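Local coordinates for protein 2,3,4,5-tetrahydropyridine-2,6-dicarboxylate N-succinyltransferase (Campylobacter jejuni, PDB 2RIJ) that probably catalyses the succinyl-CoA-dependent conversion of cyclic tetrahydrodipicolinate into acyclic N-succinyl-L-2-amino-6-oxopimelate, a step of lysine biosynthesis by the diaminopimelate route, at residues T325-K330 with L360-D365; F344-E347 with L352-K355; G281-T286 with V321-K326. All coordinates share one frame; numbering follows the deposited sequence. Where two conformers were deposited one is given.

Interaction 1 of 3, residues T325-K330 with L360-D365; sequences TKFLLK and LHFRQD
Phe327 and Phe362 meet as a T-shaped pair, the edge of Phe362 directed at a face of Phe327. Their centroids are 4.8 Å apart and their planes stand at 66° to each other. The leading atom is CD1 of Phe362, which lies above the Phe327 ring but displaced toward its rim, so that its closest partner is Phe327 CE1 at 3.5 Å. The neighbouring edge atom, Phe362 CE1, keeps 4.0 Å from Phe327 CE2. In both residues CG lies beside the backbone N and opposite the carbonyl carbon; in Phe327 this setting (chi1 -62°) swings the ring over the intervening strand 371-375 to meet Phe362. CA of Phe327 and CA of Phe362 are 8.2 Å apart, too far for neighbouring strands, as expected with a strand between that pairs with each.

At the margin, Lys330 CD comes to 4.3 Å from Arg363 NH2, a loose and oblique approach by a methylene, while the lysine NZ stays well away. CD of Arg363 in turn rests over the centre of the His361 ring, and His361 NE2 is hydrogen-bonded to Asp316.

Further out, Val321 packs against both phenylalanines. The arrangement belongs to the C-terminal strands that extend one sheet of the left-handed parallel beta-helix, with Arg363, Gln364 and Asp365 in the predicted succinyl-CoA site.

Interaction 2 of 3, residues F344-E347 with L352-K355; sequences FDKE and LELK
Lys346 and Glu353 face each other from two unlike pieces of backbone. Segment 344-347 is irregular and is nearly extended at Lys346, whereas residues 352-354 form the last part of a 3-10 turn that began earlier in the chain, with a weak bond from Lys355 N to Leu352 O (3.4 Å). The CB atoms of both charged residues are directed toward the opposite segment, and their side chains cross at about a right angle.

The lysine chain is stretched out beyond CG, which carries its ammonium across the gap. There Lys346 NZ donates to Glu353 OE1 at 2.8 Å, forming a salt bridge that uses the syn lone pair of that oxygen. The methylene behind it follows, Lys346 CE lying 3.6 Å from Glu353 OE1. The second carboxylate oxygen is reached indirectly: a water accepts from Lys346 NZ at 3.2 Å and donates to Glu353 OE2 at 2.6 Å, completing a closed ring through ammonium, water and carboxylate.

Between the segments lies strand 348-350, the edge strand, within this chain, of the sheet that prolongs one face of the left-handed beta-helix, so the salt bridge spans the two ends of this short strand along the protein surface. Glu353 OE2 also accepts from the backbone N of Lys350, a residue of the predicted succinyl-CoA site, and this direct bond, with the water and the ammonium, should restrict rotation of the carboxylate. With an ammonium and an amide N-H both at hand, its negative charge is probably favoured. The backbone N of Lys346 is hydrogen-bonded to Tyr349 OH, which helps to place the base of the lysine, and Lys346 also packs against Lys346 of the fourth subunit.

Interaction 3 of 3, residues G281-T286 with V321-K326; sequences GVLSGT and VLEGTK
Glu323 reaches across to Leu283 and Ser284 with an extended side chain. From CB, directed toward segment 281-286, the chain turns to CG, placed beside the backbone N and opposite the carbonyl carbon (chi1 -74°). Glu323 CG is the first atom to touch, lying 3.6 Å from the CD2 methyl of Leu283, and the same methyl stays alongside as the chain continues through CD to OE2.

At the tip the two oxygens divide the work. Glu323 OE2 accepts from the backbone N of Ser284 at 2.7 Å in an almost straight bond (168° at the hydrogen), approached on its syn side and 16° out of the carboxylate plane. Glu323 OE1 accepts from Ser284 OG, also at 2.7 Å and also on the syn side. One serine thus grips the carboxylate with two donors: with OG between the backbone N and the carbonyl carbon, hydroxyl and N-H point to the same group.

Segment 281-286 lies in the long excursion that leaves the left-handed parallel beta-helix between strands 278-279 and 292-293. Residues 321-326 link strand 320-321 to strand 326-329, so the contact ties the excursion to the end of the coils. A water adds a further link, donating to Glu323 OE1 at 2.9 Å and to Ser284 O at 2.7 Å. The base of the glutamate is held by its own turn, in which Thr325 N bonds to Leu322 O and Thr325 OG1 accepts from Leu322 N. Gly324, in the same turn, is part of the predicted succinyl-CoA site. Leu283 is buried, packing also on Pro308 and Leu352.

From the N terminus, interaction 3 comes first, closing a loop from the 281-286 loop through further beta-helix coils to 321-326. There interaction 1 begins, joined to it by the shared residues Thr325 and Lys326, and its loop runs through helix 332-338 and strand 348-350 before returning at 360-365. Interaction 2 is nested inside that loop, while it follows interaction 3 in series. Direct contacts tie it to both others: Leu329 N probably bonds to Glu347 O, and Leu352 N probably bonds to Glu323 O. Together the three tie the last coils of the beta-helix to the C-terminal strands, and interactions 1 and 3 both touch the second subunit.

Interaction 1 of 3, residues T325-K330 with L360-D365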
ATOM      1  N   THR A 325       2.925  17.344   3.996  1.00 26.18           N
ATOM      2  CA  THR A 325       2.619  15.947   4.221  1.00 26.61           C
ATOM      3  C   THR A 325       1.127  15.719   4.348  1.00 27.30           C
ATOM      4  O   THR A 325       0.432  16.459   5.054  1.00 25.07           O
ATOM      5  CB  THR A 325       3.306  15.439   5.499  1.00 28.34           C
ATOM      6  OG1 THR A 325       4.637  15.926   5.510  1.00 28.64           O
ATOM      7  CG2 THR A 325       3.296  13.971   5.577  1.00 30.65           C
ATOM      8  N   LYS A 326       0.630  14.678   3.683  1.00 27.97           N
ATOM      9  CA  LYS A 326      -0.764  14.278   3.833  1.00 27.85           C
ATOM     10  C   LYS A 326      -0.900  13.161   4.847  1.00 28.80           C
ATOM     11  O   LYS A 326      -0.081  12.246   4.893  1.00 30.72           O
ATOM     12  CB  LYS A 326      -1.333  13.841   2.501  1.00 27.78           C
ATOM     13  CG  LYS A 326      -1.417  14.972   1.477  1.00 29.08           C
ATOM     14  CD  LYS A 326      -1.764  14.399   0.106  1.00 28.09           C
ATOM     15  CE  LYS A 326      -1.906  15.480  -0.898  1.00 39.28           C
ATOM     16  NZ  LYS A 326      -2.389  14.863  -2.154  1.00 39.44           N
ATOM     17  N   PHE A 327      -1.958  13.248   5.642  1.00 23.45           N
ATOM     18  CA  PHE A 327      -2.282  12.292   6.698  1.00 24.61           C
ATOM     19  C   PHE A 327      -3.702  11.816   6.565  1.00 23.90           C
ATOM     20  O   PHE A 327      -4.610  12.608   6.266  1.00 23.54           O
ATOM     21  CB  PHE A 327      -2.145  12.933   8.100  1.00 26.68           C
ATOM     22  CG  PHE A 327      -0.748  13.384   8.400  1.00 25.25           C
ATOM     23  CD1 PHE A 327       0.200  12.494   8.930  1.00 25.17           C
ATOM     24  CD2 PHE A 327      -0.331  14.674   8.066  1.00 28.95           C
ATOM     25  CE1 PHE A 327       1.494  12.912   9.162  1.00 24.25           C
ATOM     26  CE2 PHE A 327       0.978  15.060   8.286  1.00 26.24           C
ATOM     27  CZ  PHE A 327       1.875  14.197   8.810  1.00 20.49           C
ATOM     28  N   LEU A 328      -3.884  10.527   6.859  1.00 24.01           N
ATOM     29  CA  LEU A 328      -5.192   9.894   6.908  0.50 24.73           C
ATOM     30  C   LEU A 328      -5.696  10.041   8.330  1.00 26.33           C
ATOM     31  O   LEU A 328      -5.018   9.602   9.271  1.00 25.48           O
ATOM     32  CB  LEU A 328      -5.079   8.406   6.537  0.50 25.20           C
ATOM     33  CG  LEU A 328      -6.348   7.549   6.526  0.50 22.58           C
ATOM     34  CD1 LEU A 328      -7.218   7.937   5.378  0.50 18.95           C
ATOM     35  CD2 LEU A 328      -6.040   6.050   6.457  0.50 23.11           C
ATOM     36  N   LEU A 329      -6.862  10.662   8.474  1.00 25.80           N
ATOM     37  CA  LEU A 329      -7.441  10.926   9.782  0.50 25.96           C
ATOM     38  C   LEU A 329      -8.106   9.690  10.366  1.00 27.53           C
ATOM     39  O   LEU A 329      -8.887   9.030   9.688  1.00 25.24           O
ATOM     40  CB  LEU A 329      -8.497  12.031   9.683  0.50 27.63           C
ATOM     41  CG  LEU A 329      -9.199  12.363  11.009  0.50 28.61           C
ATOM     42  CD1 LEU A 329      -8.208  13.145  11.827  0.50 15.36           C
ATOM     43  CD2 LEU A 329     -10.491  13.146  10.792  0.50 26.82           C
ATOM     44  N   LYS A 330      -7.822   9.402  11.638  1.00 26.11           N
ATOM     45  CA  LYS A 330      -8.532   8.387  12.397  1.00 25.50           C
ATOM     46  C   LYS A 330      -9.058   9.018  13.652  1.00 26.29           C
ATOM     47  O   LYS A 330      -8.595  10.076  14.067  1.00 24.55           O
ATOM     48  CB  LYS A 330      -7.626   7.195  12.673  1.00 29.04           C
ATOM     49  CG  LYS A 330      -7.138   6.572  11.346  1.00 31.13           C
ATOM     50  CD  LYS A 330      -6.865   5.129  11.436  1.00 46.13           C
ATOM     51  CE  LYS A 330      -6.393   4.567  10.071  1.00 53.58           C
ATOM     52  NZ  LYS A 330      -7.445   4.601   8.986  1.00 56.72           N
ATOM     53  N   LEU A 360      -3.445  15.347  18.940  1.00 21.80           N
ATOM     54  CA  LEU A 360      -3.073  14.650  17.719  1.00 20.09           C
ATOM     55  C   LEU A 360      -1.944  13.652  17.967  1.00 21.55           C
ATOM     56  O   LEU A 360      -1.011  13.883  18.733  1.00 22.99           O
ATOM     57  CB  LEU A 360      -2.615  15.612  16.614  1.00 22.88           C
ATOM     58  CG  LEU A 360      -3.571  16.739  16.173  1.00 19.87           C
ATOM     59  CD1 LEU A 360      -2.956  17.501  14.991  1.00 25.54           C
ATOM     60  CD2 LEU A 360      -4.897  16.167  15.742  1.00 16.71           C
ATOM     61  N   HIS A 361      -2.040  12.550  17.267  1.00 21.35           N
ATOM     62  CA  HIS A 361      -1.006  11.530  17.290  1.00 21.07           C
ATOM     63  C   HIS A 361      -0.626  11.229  15.867  1.00 19.71           C
ATOM     64  O   HIS A 361      -1.394  10.610  15.118  1.00 20.76           O
ATOM     65  CB  HIS A 361      -1.466  10.293  18.040  1.00 21.67           C
ATOM     66  CG  HIS A 361      -0.400   9.254  18.209  1.00 27.10           C
ATOM     67  ND1 HIS A 361      -0.596   8.119  18.960  1.00 27.22           N
ATOM     68  CD2 HIS A 361       0.888   9.206  17.782  1.00 25.15           C
ATOM     69  CE1 HIS A 361       0.511   7.393  18.946  1.00 33.85           C
ATOM     70  NE2 HIS A 361       1.438   8.047  18.267  1.00 24.42           N
ATOM     71  N   PHE A 362       0.568  11.675  15.480  1.00 20.86           N
ATOM     72  CA  PHE A 362       1.101  11.435  14.149  1.00 19.24           C
ATOM     73  C   PHE A 362       1.956  10.154  14.183  1.00 22.15           C
ATOM     74  O   PHE A 362       2.881   9.997  14.981  1.00 21.77           O
ATOM     75  CB  PHE A 362       1.941  12.614  13.617  1.00 19.07           C
ATOM     76  CG  PHE A 362       1.151  13.898  13.423  1.00 18.89           C
ATOM     77  CD1 PHE A 362       0.472  14.120  12.243  1.00 21.19           C
ATOM     78  CD2 PHE A 362       1.063  14.861  14.432  1.00 20.33           C
ATOM     79  CE1 PHE A 362      -0.259  15.284  12.047  1.00 24.30           C
ATOM     80  CE2 PHE A 362       0.342  16.040  14.222  1.00 19.87           C
ATOM     81  CZ  PHE A 362      -0.302  16.240  13.042  1.00 21.63           C
ATOM     82  N   ARG A 363       1.585   9.232  13.326  1.00 20.08           N
ATOM     83  CA  ARG A 363       2.216   7.901  13.265  1.00 21.97           C
ATOM     84  C   ARG A 363       2.175   7.367  11.856  1.00 21.12           C
ATOM     85  O   ARG A 363       1.516   7.930  10.985  1.00 22.56           O
ATOM     86  CB  ARG A 363       1.547   6.967  14.254  1.00 23.12           C
ATOM     87  CG  ARG A 363       0.050   6.851  14.150  1.00 26.18           C
ATOM     88  CD  ARG A 363      -0.422   5.886  15.238  1.00 28.49           C
ATOM     89  NE  ARG A 363      -1.877   5.721  15.249  1.00 38.07           N
ATOM     90  CZ  ARG A 363      -2.548   4.960  14.386  1.00 44.78           C
ATOM     91  NH1 ARG A 363      -1.912   4.291  13.418  1.00 40.62           N
ATOM     92  NH2 ARG A 363      -3.873   4.861  14.499  1.00 40.36           N
ATOM     93  N   GLN A 364       2.984   6.344  11.595  1.00 24.58           N
ATOM     94  CA  GLN A 364       2.927   5.625  10.334  1.00 27.88           C
ATOM     95  C   GLN A 364       2.275   4.264  10.515  1.00 25.28           C
ATOM     96  O   GLN A 364       2.548   3.561  11.491  1.00 25.00           O
ATOM     97  CB  GLN A 364       4.319   5.420   9.732  1.00 30.04           C
ATOM     98  CG  GLN A 364       4.254   4.877   8.288  1.00 32.77           C
ATOM     99  CD  GLN A 364       5.472   5.243   7.405  1.00 35.63           C
ATOM    100  OE1 GLN A 364       6.503   5.677   7.904  1.00 45.86           O
ATOM    101  NE2 GLN A 364       5.327   5.068   6.086  1.00 45.97           N
ATOM    102  N   ASP A 365       1.386   3.896   9.592  1.00 22.65           N
ATOM    103  CA  ASP A 365       0.833   2.550   9.590  1.00 22.06           C
ATOM    104  C   ASP A 365       1.914   1.622   9.054  1.00 22.52           C
ATOM    105  O   ASP A 365       2.365   1.767   7.941  1.00 20.81           O
ATOM    106  CB  ASP A 365      -0.434   2.485   8.760  1.00 24.34           C
ATOM    107  CG  ASP A 365      -1.136   1.117   8.846  1.00 26.46           C
ATOM    108  OD1 ASP A 365      -0.522   0.064   8.585  1.00 29.72           O
ATOM    109  OD2 ASP A 365      -2.312   1.105   9.153  1.00 43.99           O
TER

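Interaction 2 of 3, residues F344-E347 with L352-K355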
ATOM      1  N   PHE A 344     -13.867  18.115  10.724  1.00 29.36           N
ATOM      2  CA  PHE A 344     -13.266  16.793  10.460  1.00 31.67           C
ATOM      3  C   PHE A 344     -14.090  16.019   9.400  1.00 33.29           C
ATOM      4  O   PHE A 344     -14.250  14.794   9.461  1.00 37.93           O
ATOM      5  CB  PHE A 344     -13.164  15.993  11.765  1.00 33.01           C
ATOM      6  CG  PHE A 344     -12.123  16.504  12.716  1.00 27.99           C
ATOM      7  CD1 PHE A 344     -10.782  16.260  12.483  1.00 36.15           C
ATOM      8  CD2 PHE A 344     -12.479  17.234  13.831  1.00 34.86           C
ATOM      9  CE1 PHE A 344      -9.819  16.736  13.354  1.00 30.84           C
ATOM     10  CE2 PHE A 344     -11.527  17.683  14.705  1.00 32.69           C
ATOM     11  CZ  PHE A 344     -10.196  17.447  14.467  1.00 36.57           C
ATOM     12  N   ASP A 345     -14.572  16.763   8.420  1.00 32.29           N
ATOM     13  CA  ASP A 345     -15.404  16.253   7.333  1.00 38.25           C
ATOM     14  C   ASP A 345     -14.657  15.294   6.404  1.00 37.61           C
ATOM     15  O   ASP A 345     -15.257  14.392   5.820  1.00 44.19           O
ATOM     16  CB  ASP A 345     -15.970  17.427   6.496  1.00 38.68           C
ATOM     17  CG  ASP A 345     -14.851  18.391   5.940  1.00 52.23           C
ATOM     18  OD1 ASP A 345     -13.729  18.501   6.529  1.00 66.90           O
ATOM     19  OD2 ASP A 345     -15.099  19.062   4.904  1.00 58.73           O
ATOM     20  N   LYS A 346     -13.358  15.453   6.232  1.00 33.59           N
ATOM     21  CA  LYS A 346     -12.743  14.679   5.192  1.00 30.38           C
ATOM     22  C   LYS A 346     -11.770  13.694   5.757  1.00 28.81           C
ATOM     23  O   LYS A 346     -11.706  13.491   6.948  1.00 27.29           O
ATOM     24  CB  LYS A 346     -12.173  15.564   4.096  1.00 31.22           C
ATOM     25  CG  LYS A 346     -11.056  16.373   4.487  1.00 28.36           C
ATOM     26  CD  LYS A 346     -10.888  17.572   3.568  1.00 30.34           C
ATOM     27  CE  LYS A 346      -9.695  18.382   4.115  1.00 32.45           C
ATOM     28  NZ  LYS A 346      -9.203  19.427   3.201  1.00 43.00           N
ATOM     29  N   GLU A 347     -11.102  12.993   4.872  1.00 27.90           N
ATOM     30  CA  GLU A 347     -10.288  11.878   5.317  1.00 31.09           C
ATOM     31  C   GLU A 347      -8.817  12.150   5.238  1.00 27.21           C
ATOM     32  O   GLU A 347      -8.064  11.598   6.011  1.00 30.33           O
ATOM     33  CB  GLU A 347     -10.632  10.639   4.523  1.00 32.66           C
ATOM     34  CG  GLU A 347     -10.250   9.392   5.295  1.00 46.64           C
ATOM     35  CD  GLU A 347     -11.075   8.183   4.923  1.00 51.81           C
ATOM     36  OE1 GLU A 347     -12.236   8.360   4.468  1.00 50.90           O
ATOM     37  OE2 GLU A 347     -10.541   7.068   5.122  1.00 55.27           O
ATOM     38  N   LEU A 352      -0.310  21.338   7.281  1.00 24.78           N
ATOM     39  CA  LEU A 352      -0.669  22.711   7.542  1.00 25.59           C
ATOM     40  C   LEU A 352      -2.115  22.912   7.942  1.00 24.39           C
ATOM     41  O   LEU A 352      -2.427  23.790   8.757  1.00 24.79           O
ATOM     42  CB  LEU A 352      -0.321  23.579   6.320  1.00 29.77           C
ATOM     43  CG  LEU A 352      -0.391  25.093   6.489  1.00 30.97           C
ATOM     44  CD1 LEU A 352       0.579  25.590   7.542  1.00 27.50           C
ATOM     45  CD2 LEU A 352      -0.091  25.702   5.096  1.00 33.59           C
ATOM     46  N   GLU A 353      -3.013  22.081   7.424  1.00 22.61           N
ATOM     47  CA  GLU A 353      -4.401  22.194   7.816  1.00 21.95           C
ATOM     48  C   GLU A 353      -4.627  21.826   9.249  1.00 22.02           C
ATOM     49  O   GLU A 353      -5.608  22.252   9.816  1.00 21.52           O
ATOM     50  CB  GLU A 353      -5.295  21.299   6.968  1.00 23.23           C
ATOM     51  CG  GLU A 353      -5.198  21.572   5.478  1.00 29.80           C
ATOM     52  CD  GLU A 353      -6.125  20.657   4.707  1.00 29.64           C
ATOM     53  OE1 GLU A 353      -7.325  20.998   4.610  1.00 36.87           O
ATOM     54  OE2 GLU A 353      -5.664  19.595   4.217  1.00 26.65           O
ATOM     55  N   LEU A 354      -3.750  20.985   9.808  1.00 23.00           N
ATOM     56  CA  LEU A 354      -3.936  20.453  11.156  1.00 22.54           C
ATOM     57  C   LEU A 354      -3.247  21.282  12.223  1.00 23.18           C
ATOM     58  O   LEU A 354      -3.233  20.915  13.392  1.00 23.64           O
ATOM     59  CB  LEU A 354      -3.378  19.043  11.234  1.00 21.48           C
ATOM     60  CG  LEU A 354      -4.018  18.016  10.296  1.00 19.54           C
ATOM     61  CD1 LEU A 354      -3.102  16.760  10.121  1.00 20.96           C
ATOM     62  CD2 LEU A 354      -5.491  17.692  10.806  1.00 21.05           C
ATOM     63  N   LYS A 355      -2.704  22.425  11.838  1.00 20.99           N
ATOM     64  CA  LYS A 355      -1.871  23.172  12.735  1.00 22.83           C
ATOM     65  C   LYS A 355      -2.638  23.622  13.979  1.00 24.72           C
ATOM     66  O   LYS A 355      -3.821  24.026  13.915  1.00 19.86           O
ATOM     67  CB  LYS A 355      -1.270  24.343  12.006  1.00 23.87           C
ATOM     68  CG  LYS A 355      -2.259  25.391  11.573  1.00 29.31           C
ATOM     69  CD  LYS A 355      -1.460  26.507  10.895  1.00 39.57           C
ATOM     70  CE  LYS A 355      -2.255  27.761  10.758  1.00 45.98           C
ATOM     71  NZ  LYS A 355      -3.030  27.654   9.527  1.00 59.89           N
TER
HETATM   72  O   HOH W   1      -6.436  18.009   2.369  1.00 45.00           O

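Interaction 3 of 3, residues G281-T286 with V321-K326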
ATOM      1  N   GLY A 281      11.086  26.570  12.692  1.00 27.35           N
ATOM      2  CA  GLY A 281      10.675  27.794  13.394  1.00 25.70           C
ATOM      3  C   GLY A 281       9.567  28.613  12.832  1.00 31.31           C
ATOM      4  O   GLY A 281       8.753  29.180  13.567  1.00 27.24           O
ATOM      5  N   VAL A 282       9.594  28.755  11.516  1.00 32.28           N
ATOM      6  CA  VAL A 282       8.691  29.649  10.810  1.00 33.97           C
ATOM      7  C   VAL A 282       8.065  28.871   9.647  1.00 32.83           C
ATOM      8  O   VAL A 282       8.785  28.198   8.872  1.00 36.71           O
ATOM      9  CB  VAL A 282       9.432  30.913  10.292  1.00 32.38           C
ATOM     10  CG1 VAL A 282       8.438  31.895   9.653  1.00 36.73           C
ATOM     11  CG2 VAL A 282      10.162  31.587  11.431  1.00 37.72           C
ATOM     12  N   LEU A 283       6.743  28.956   9.544  1.00 31.21           N
ATOM     13  CA  LEU A 283       6.012  28.342   8.459  1.00 31.74           C
ATOM     14  C   LEU A 283       6.369  29.023   7.136  1.00 34.87           C
ATOM     15  O   LEU A 283       6.722  30.195   7.113  1.00 32.29           O
ATOM     16  CB  LEU A 283       4.512  28.435   8.703  1.00 32.97           C
ATOM     17  CG  LEU A 283       3.966  27.530   9.805  1.00 34.48           C
ATOM     18  CD1 LEU A 283       2.512  27.913  10.056  1.00 31.95           C
ATOM     19  CD2 LEU A 283       4.157  26.049   9.359  1.00 27.02           C
ATOM     20  N   SER A 284       6.269  28.278   6.041  1.00 35.46           N
ATOM     21  CA  SER A 284       6.658  28.796   4.714  1.00 38.87           C
ATOM     22  C   SER A 284       5.712  29.903   4.266  1.00 41.64           C
ATOM     23  O   SER A 284       4.612  30.065   4.808  1.00 40.65           O
ATOM     24  CB  SER A 284       6.673  27.677   3.681  1.00 38.09           C
ATOM     25  OG  SER A 284       5.346  27.265   3.388  1.00 37.83           O
ATOM     26  N   GLY A 285       6.174  30.699   3.308  1.00 50.46           N
ATOM     27  CA  GLY A 285       5.369  31.797   2.772  1.00 55.27           C
ATOM     28  C   GLY A 285       5.646  33.159   3.375  1.00 59.62           C
ATOM     29  O   GLY A 285       6.434  33.304   4.311  1.00 60.34           O
ATOM     30  N   THR A 286       4.973  34.163   2.820  1.00 64.70           N
ATOM     31  CA  THR A 286       5.246  35.561   3.146  1.00 67.85           C
ATOM     32  C   THR A 286       4.638  35.962   4.498  1.00 69.45           C
ATOM     33  O   THR A 286       5.287  36.647   5.292  1.00 71.22           O
ATOM     34  CB  THR A 286       4.757  36.508   2.001  1.00 68.43           C
ATOM     35  OG1 THR A 286       3.357  36.302   1.761  1.00 68.09           O
ATOM     36  CG2 THR A 286       5.555  36.245   0.704  1.00 68.98           C
ATOM     37  N   VAL A 321       6.529  15.529  10.104  1.00 22.21           N
ATOM     38  CA  VAL A 321       5.248  16.189  10.003  1.00 22.45           C
ATOM     39  C   VAL A 321       5.484  17.569   9.395  1.00 22.96           C
ATOM     40  O   VAL A 321       5.721  18.577  10.083  1.00 23.69           O
ATOM     41  CB  VAL A 321       4.492  16.308  11.388  1.00 22.18           C
ATOM     42  CG1 VAL A 321       3.154  16.981  11.221  1.00 21.48           C
ATOM     43  CG2 VAL A 321       4.325  14.967  12.036  1.00 21.99           C
ATOM     44  N   LEU A 322       5.370  17.625   8.082  1.00 24.35           N
ATOM     45  CA  LEU A 322       5.644  18.834   7.331  1.00 24.70           C
ATOM     46  C   LEU A 322       4.339  19.430   6.838  1.00 27.08           C
ATOM     47  O   LEU A 322       3.281  18.773   6.822  1.00 26.29           O
ATOM     48  CB  LEU A 322       6.589  18.520   6.156  1.00 26.70           C
ATOM     49  CG  LEU A 322       7.802  17.652   6.523  1.00 29.31           C
ATOM     50  CD1 LEU A 322       8.564  17.208   5.282  1.00 32.07           C
ATOM     51  CD2 LEU A 322       8.677  18.454   7.539  1.00 22.40           C
ATOM     52  N   GLU A 323       4.418  20.680   6.425  1.00 26.66           N
ATOM     53  CA  GLU A 323       3.245  21.442   6.014  1.00 28.34           C
ATOM     54  C   GLU A 323       2.463  20.753   4.893  1.00 29.03           C
ATOM     55  O   GLU A 323       1.222  20.800   4.849  1.00 24.43           O
ATOM     56  CB  GLU A 323       3.682  22.808   5.514  1.00 27.87           C
ATOM     57  CG  GLU A 323       4.111  23.763   6.559  1.00 34.17           C
ATOM     58  CD  GLU A 323       4.587  25.088   5.944  1.00 35.96           C
ATOM     59  OE1 GLU A 323       3.916  25.584   5.006  1.00 34.52           O
ATOM     60  OE2 GLU A 323       5.635  25.632   6.395  1.00 35.12           O
ATOM     61  N   GLY A 324       3.198  20.117   3.986  1.00 26.17           N
ATOM     62  CA  GLY A 324       2.606  19.447   2.859  1.00 28.92           C
ATOM     63  C   GLY A 324       2.423  17.966   2.943  1.00 27.28           C
ATOM     64  O   GLY A 324       1.833  17.359   2.038  1.00 30.96           O
ATOM     65  N   THR A 325       2.925  17.344   3.996  1.00 26.18           N
ATOM     66  CA  THR A 325       2.619  15.947   4.221  1.00 26.61           C
ATOM     67  C   THR A 325       1.127  15.719   4.348  1.00 27.30           C
ATOM     68  O   THR A 325       0.432  16.459   5.054  1.00 25.07           O
ATOM     69  CB  THR A 325       3.306  15.439   5.499  1.00 28.34           C
ATOM     70  OG1 THR A 325       4.637  15.926   5.510  1.00 28.64           O
ATOM     71  CG2 THR A 325       3.296  13.971   5.577  1.00 30.65           C
ATOM     72  N   LYS A 326       0.630  14.678   3.683  1.00 27.97           N
ATOM     73  CA  LYS A 326      -0.764  14.278   3.833  1.00 27.85           C
ATOM     74  C   LYS A 326      -0.900  13.161   4.847  1.00 28.80           C
ATOM     75  O   LYS A 326      -0.081  12.246   4.893  1.00 30.72           O
ATOM     76  CB  LYS A 326      -1.333  13.841   2.501  1.00 27.78           C
ATOM     77  CG  LYS A 326      -1.417  14.972   1.477  1.00 29.08           C
ATOM     78  CD  LYS A 326      -1.764  14.399   0.106  1.00 28.09           C
ATOM     79  CE  LYS A 326      -1.906  15.480  -0.898  1.00 39.28           C
ATOM     80  NZ  LYS A 326      -2.389  14.863  -2.154  1.00 39.44           N
TER
HETATM   81  O   HOH W   2       2.746  28.255   5.414  1.00 39.44           O